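Local atomic coordinates of osmolarity sensor protein EnvZ (PDB entry 5XGA), a protein that serves as a histidine kinase that senses osmolarity, its periplasmic domain probably contributing to signal detection. Residues Arg44-Ile47 with Tyr48-Leu51; Leu55-Asn58 with Glu59-Glu62. All blocks are in the same frame, centred on the assembly; numbering follows the deposited sequence.

Contact 1. Residues Arg44-Ile47 with Tyr48-Leu51; sequences RREI and YREL. With CPS (3-[(3-cholamidopropyl)dimethylammonio]-1-propanesulfonate), chain C.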
loop_
_atom_site.group_PDB
_atom_site.type_symbol
_atom_site.label_atom_id
_atom_site.label_comp_id
_atom_site.label_asym_id
_atom_site.label_seq_id
_atom_site.Cartn_x
_atom_site.Cartn_y
_atom_site.Cartn_z
ATOM N N ARG A 44 6.488 8.237 -9.727
ATOM C CA ARG A 44 5.635 7.057 -9.654
ATOM C C ARG A 44 6.454 5.783 -9.831
ATOM O O ARG A 44 6.270 4.815 -9.096
ATOM C CB ARG A 44 4.533 7.155 -10.701
ATOM C CG ARG A 44 3.485 8.212 -10.344
ATOM C CD ARG A 44 2.102 7.692 -10.763
ATOM N NE ARG A 44 1.771 8.217 -12.058
ATOM C CZ ARG A 44 0.762 7.831 -12.835
ATOM N NH1 ARG A 44 -0.081 6.851 -12.493
ATOM N NH2 ARG A 44 0.620 8.447 -13.990
ATOM N N ARG A 45 7.363 5.806 -10.803
ATOM C CA ARG A 45 8.328 4.730 -10.987
ATOM C C ARG A 45 9.167 4.503 -9.737
ATOM O O ARG A 45 9.402 3.364 -9.342
ATOM C CB ARG A 45 9.241 5.028 -12.179
ATOM C CG ARG A 45 8.617 4.716 -13.520
ATOM C CD ARG A 45 9.631 4.806 -14.647
ATOM N NE ARG A 45 10.125 6.169 -14.830
ATOM C CZ ARG A 45 9.597 7.056 -15.672
ATOM N NH1 ARG A 45 8.545 6.732 -16.414
ATOM N NH2 ARG A 45 10.120 8.274 -15.774
ATOM N N GLU A 46 9.613 5.580 -9.097
ATOM C CA GLU A 46 10.482 5.432 -7.928
ATOM C C GLU A 46 9.709 4.964 -6.687
ATOM O O GLU A 46 10.218 4.174 -5.892
ATOM C CB GLU A 46 11.211 6.744 -7.637
ATOM C CG GLU A 46 12.492 6.560 -6.839
ATOM C CD GLU A 46 13.441 5.553 -7.476
ATOM O OE1 GLU A 46 13.506 4.394 -6.998
ATOM O OE2 GLU A 46 14.123 5.919 -8.455
ATOM N N ILE A 47 8.485 5.450 -6.512
ATOM C CA ILE A 47 7.623 4.965 -5.421
ATOM C C ILE A 47 7.404 3.458 -5.511
ATOM O O ILE A 47 7.524 2.735 -4.514
ATOM C CB ILE A 47 6.230 5.636 -5.432
ATOM C CG1 ILE A 47 6.324 7.072 -4.918
ATOM C CG2 ILE A 47 5.260 4.825 -4.558
ATOM C CD1 ILE A 47 5.065 7.939 -5.201
ATOM N N TYR A 48 7.060 2.999 -6.711
ATOM C CA TYR A 48 6.845 1.576 -6.951
ATOM C C TYR A 48 8.087 0.781 -6.547
ATOM O O TYR A 48 7.998 -0.180 -5.804
ATOM C CB TYR A 48 6.502 1.310 -8.416
ATOM C CG TYR A 48 5.966 -0.099 -8.652
ATOM C CD1 TYR A 48 4.607 -0.371 -8.540
ATOM C CD2 TYR A 48 6.821 -1.156 -8.959
ATOM C CE1 TYR A 48 4.111 -1.653 -8.728
ATOM C CE2 TYR A 48 6.331 -2.447 -9.163
ATOM C CZ TYR A 48 4.974 -2.684 -9.043
ATOM O OH TYR A 48 4.467 -3.950 -9.240
ATOM N N ARG A 49 9.254 1.198 -7.016
ATOM C CA ARG A 49 10.471 0.473 -6.664
ATOM C C ARG A 49 10.816 0.561 -5.186
ATOM O O ARG A 49 11.089 -0.455 -4.546
ATOM C CB ARG A 49 11.640 0.978 -7.502
ATOM C CG ARG A 49 11.533 0.602 -8.953
ATOM C CD ARG A 49 12.821 0.902 -9.701
ATOM N NE ARG A 49 12.555 1.241 -11.093
ATOM C CZ ARG A 49 12.654 2.470 -11.593
ATOM N NH1 ARG A 49 13.033 3.481 -10.814
ATOM N NH2 ARG A 49 12.383 2.684 -12.874
ATOM N N GLU A 50 10.807 1.768 -4.637
ATOM C CA GLU A 50 11.181 1.970 -3.241
ATOM C C GLU A 50 10.237 1.233 -2.282
ATOM O O GLU A 50 10.661 0.759 -1.230
ATOM C CB GLU A 50 11.210 3.466 -2.913
ATOM C CG GLU A 50 11.724 3.792 -1.519
ATOM C CD GLU A 50 13.169 3.356 -1.300
ATOM O OE1 GLU A 50 13.953 3.355 -2.275
ATOM O OE2 GLU A 50 13.517 3.010 -0.148
ATOM N N LEU A 51 8.958 1.120 -2.636
ATOM C CA LEU A 51 8.055 0.389 -1.756
ATOM C C LEU A 51 8.328 -1.107 -1.782
ATOM O O LEU A 51 7.932 -1.822 -0.868
ATOM C CB LEU A 51 6.603 0.641 -2.126
ATOM C CG LEU A 51 6.021 1.977 -1.696
ATOM C CD1 LEU A 51 4.633 2.120 -2.314
ATOM C CD2 LEU A 51 5.939 2.051 -0.196
HETATM C C1 CPS C . 5.561 3.857 -15.336
HETATM C C2 CPS C . 4.852 3.334 -14.099
HETATM C C3 CPS C . 6.069 1.089 -13.664
HETATM C C4 CPS C . 6.083 -0.409 -13.969
HETATM C C5 CPS C . 4.785 -1.127 -13.641
HETATM C C6 CPS C . 3.574 -0.244 -13.765
HETATM C C7 CPS C . 2.529 -1.069 -13.082
HETATM C C8 CPS C . 2.710 -2.268 -13.977
HETATM C C9 CPS C . 4.128 -2.157 -14.566
HETATM C C10 CPS C . 4.985 -1.710 -12.256
HETATM C C11 CPS C . 5.721 3.621 -12.902
HETATM C C12 CPS C . 5.467 5.358 -15.603
HETATM C C13 CPS C . 4.058 5.912 -15.582
HETATM C C14 CPS C . 3.077 4.812 -15.231
HETATM C C15 CPS C . 3.512 4.088 -13.975
HETATM C C16 CPS C . 2.361 3.257 -13.458
HETATM C C17 CPS C . 2.434 1.865 -14.025
HETATM C C18 CPS C . 3.647 1.212 -13.407
HETATM C C19 CPS C . 4.812 1.795 -14.141
HETATM C C20 CPS C . 4.723 -3.562 -14.786
HETATM C C21 CPS C . 6.218 -3.597 -15.117
HETATM C C22 CPS C . 3.937 -4.401 -15.802
HETATM C C23 CPS C . 2.763 -5.229 -15.275
HETATM C C24 CPS C . 2.147 -6.120 -16.357
HETATM C C25 CPS C . 0.549 -6.988 -14.717
HETATM C C26 CPS C . 0.438 -8.409 -14.154
HETATM C C27 CPS C . -0.256 -9.369 -15.126
HETATM C C28 CPS C . -1.889 -9.541 -13.412
HETATM C C29 CPS C . -2.368 -8.304 -15.380
HETATM C C30 CPS C . -2.194 -10.670 -15.599
HETATM N N1 CPS C . 1.127 -6.919 -16.054
HETATM N N2 CPS C . -1.694 -9.494 -14.861
HETATM O O1 CPS C . 2.557 -6.138 -17.509
HETATM O O2 CPS C . 3.801 6.518 -16.844
HETATM O O3 CPS C . 2.590 1.921 -15.438
HETATM O O4 CPS C . 6.462 -0.607 -15.310
#
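E46 and R49 meet through a salt bridge, OE2 of E46 lying 3.6 Å from NH1 of R49. The side chains cross at about a right angle, carboxylate and guanidinium planes 60° apart, a long pairing without a coplanar, two-pronged fit. R45 runs alongside R49, its CD 3.9 Å from NH2 of R49; their guanidinium groups are like charges close together, probably offset in part for R49 by E46. CG2 of I47 packs 3.6 Å from CD1 of L51, and both residues touch helix 10-24.

The bound detergent CPS sits against R45 and Y48. Its angular methyl C10 lies over one face of the Y48 ring, 3.4 Å from Y48 CZ, while CG of R45 approaches the second angular methyl, C11, at 3.2 Å. Y48 reaches the steroid because CG stands anti to the backbone N (chi1 -167°). With an alanine in place of Y48, methyl C10 would probably lose its aromatic support and the steroid would be freer to shift.

Further out, helical bonds such as E50 N to E46 O (2.8 Å) hold the spacing. The chemistry implies a helix offering the steroid carbon surfaces, while E46 and R49 pair on the exposed side and R44 spends its NH1 on L24 O.

Contact 2. Residues Leu55-Asn58 with Glu59-Glu62; sequences LYSN and EAAE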
loop_
_atom_site.group_PDB
_atom_site.type_symbol
_atom_site.label_atom_id
_atom_site.label_comp_id
_atom_site.label_asym_id
_atom_site.label_seq_id
_atom_site.Cartn_x
_atom_site.Cartn_y
_atom_site.Cartn_z
ATOM N N LEU A 55 3.302 -7.875 -7.085
ATOM C CA LEU A 55 1.914 -8.121 -7.486
ATOM C C LEU A 55 1.640 -9.614 -7.577
ATOM O O LEU A 55 2.377 -10.341 -8.244
ATOM C CB LEU A 55 1.607 -7.470 -8.833
ATOM C CG LEU A 55 1.884 -5.977 -8.947
ATOM C CD1 LEU A 55 1.442 -5.473 -10.325
ATOM C CD2 LEU A 55 1.156 -5.218 -7.840
ATOM N N TYR A 56 0.570 -10.053 -6.920
ATOM C CA TYR A 56 0.203 -11.468 -6.845
ATOM C C TYR A 56 -1.183 -11.743 -7.409
ATOM O O TYR A 56 -2.111 -10.981 -7.168
ATOM C CB TYR A 56 0.223 -11.948 -5.401
ATOM C CG TYR A 56 1.589 -12.223 -4.831
ATOM C CD1 TYR A 56 2.481 -11.188 -4.576
ATOM C CD2 TYR A 56 1.972 -13.515 -4.516
ATOM C CE1 TYR A 56 3.731 -11.443 -4.033
ATOM C CE2 TYR A 56 3.225 -13.782 -3.979
ATOM C CZ TYR A 56 4.098 -12.743 -3.741
ATOM O OH TYR A 56 5.343 -13.014 -3.194
ATOM N N SER A 57 -1.326 -12.847 -8.136
ATOM C CA SER A 57 -2.657 -13.371 -8.441
ATOM C C SER A 57 -3.283 -13.867 -7.150
ATOM O O SER A 57 -2.578 -14.118 -6.177
ATOM C CB SER A 57 -2.586 -14.509 -9.462
ATOM O OG SER A 57 -1.921 -15.625 -8.907
ATOM N N ASN A 58 -4.604 -14.026 -7.142
ATOM C CA ASN A 58 -5.304 -14.562 -5.974
ATOM C C ASN A 58 -4.735 -15.904 -5.528
ATOM O O ASN A 58 -4.521 -16.143 -4.331
ATOM C CB ASN A 58 -6.806 -14.700 -6.268
ATOM C CG ASN A 58 -7.462 -13.363 -6.542
ATOM O OD1 ASN A 58 -7.049 -12.345 -5.991
ATOM N ND2 ASN A 58 -8.477 -13.353 -7.401
ATOM N N GLU A 59 -4.484 -16.775 -6.498
ATOM C CA GLU A 59 -3.991 -18.121 -6.213
ATOM C C GLU A 59 -2.597 -18.062 -5.585
ATOM O O GLU A 59 -2.361 -18.645 -4.522
ATOM C CB GLU A 59 -3.967 -18.963 -7.495
ATOM C CG GLU A 59 -3.380 -20.364 -7.324
ATOM C CD GLU A 59 -3.198 -21.095 -8.649
ATOM O OE1 GLU A 59 -4.033 -20.895 -9.557
ATOM O OE2 GLU A 59 -2.218 -21.863 -8.783
ATOM N N ALA A 60 -1.688 -17.340 -6.239
ATOM C CA ALA A 60 -0.310 -17.198 -5.771
ATOM C C ALA A 60 -0.252 -16.561 -4.398
ATOM O O ALA A 60 0.501 -17.002 -3.530
ATOM C CB ALA A 60 0.494 -16.388 -6.756
ATOM N N ALA A 61 -1.051 -15.516 -4.200
ATOM C CA ALA A 61 -1.097 -14.824 -2.915
ATOM C C ALA A 61 -1.464 -15.765 -1.783
ATOM O O ALA A 61 -0.849 -15.742 -0.712
ATOM C CB ALA A 61 -2.087 -13.687 -2.962
ATOM N N GLU A 62 -2.487 -16.576 -2.018
ATOM C CA GLU A 62 -2.990 -17.470 -0.985
ATOM C C GLU A 62 -1.910 -18.452 -0.540
ATOM O O GLU A 62 -2.009 -19.056 0.525
ATOM C CB GLU A 62 -4.241 -18.207 -1.477
ATOM C CG GLU A 62 -5.464 -17.293 -1.613
ATOM C CD GLU A 62 -6.717 -18.029 -2.069
ATOM O OE1 GLU A 62 -6.591 -18.994 -2.854
ATOM O OE2 GLU A 62 -7.829 -17.647 -1.643
#
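S57 and A60 show how a helix beginning straight after a strand can be capped by its own chain. S57 occupies the N-cap position, and its OG accepts the amide of A60 at 3.2 Å, with an N-H...O angle of 162°. The first torsion (chi1 66°) puts OG between the backbone N and the carbonyl carbon, swung toward the first turn of the helix; CB of A60 lies close by, 3.3 Å from the same oxygen.

Backbone bonds continue the pattern. A61 N donates to S57 O at 2.9 Å, so S57 receives one amide on its side chain and another on its carbonyl. E62 N is bonded to N58 O at 3.1 Å, and the aliphatic part of E62 runs past that same carbonyl oxygen, CG being its nearest atom.

The apolar contacts come from Y56, one residue before the cap. Its ring meets the helix by an edge rather than a face, with CD2 3.6 Å from A61 N, and that carbon also touches the methyl of A60 at 3.9 Å. CB of Y56 rests 3.8 Å from CB of A61. The small side chain of A60 probably helps the ring edge approach the first turn. Beyond the turn, the same ring makes an edge-to-face pair with W101, and W111 packs on A61.

Among the polar ends, the side chain of N58 leaves the turn for the sheet, where OD1 is hydrogen-bonded to K103 NZ on strand 99-104. Taken together, this is a classical serine N-cap at a strand-to-helix junction, where edge strand 54-57 of the five-stranded antiparallel sheet hands over to helix 58-64.

In the fold
Both contacts are local, formed between residues a turn or so apart, yet they serve different elements. Contact 1 lies within helix 41-51 and is partly buried, with one flank against helix 10-24 and another against the detergent. Contact 2 is a surface contact, farther from the centre of the chain, and spans a change from strand to helix at the edge of the sheet. Their chemistry follows: main-chain helical bonds, a long charge pair and steroid packing in the first, side-chain capping and an aromatic edge in the second. Their centres lie about 21 Å apart, but the two meet where Y48 OH packs 3.3 Å from L55 CG, and both contribute residues to CPS pockets.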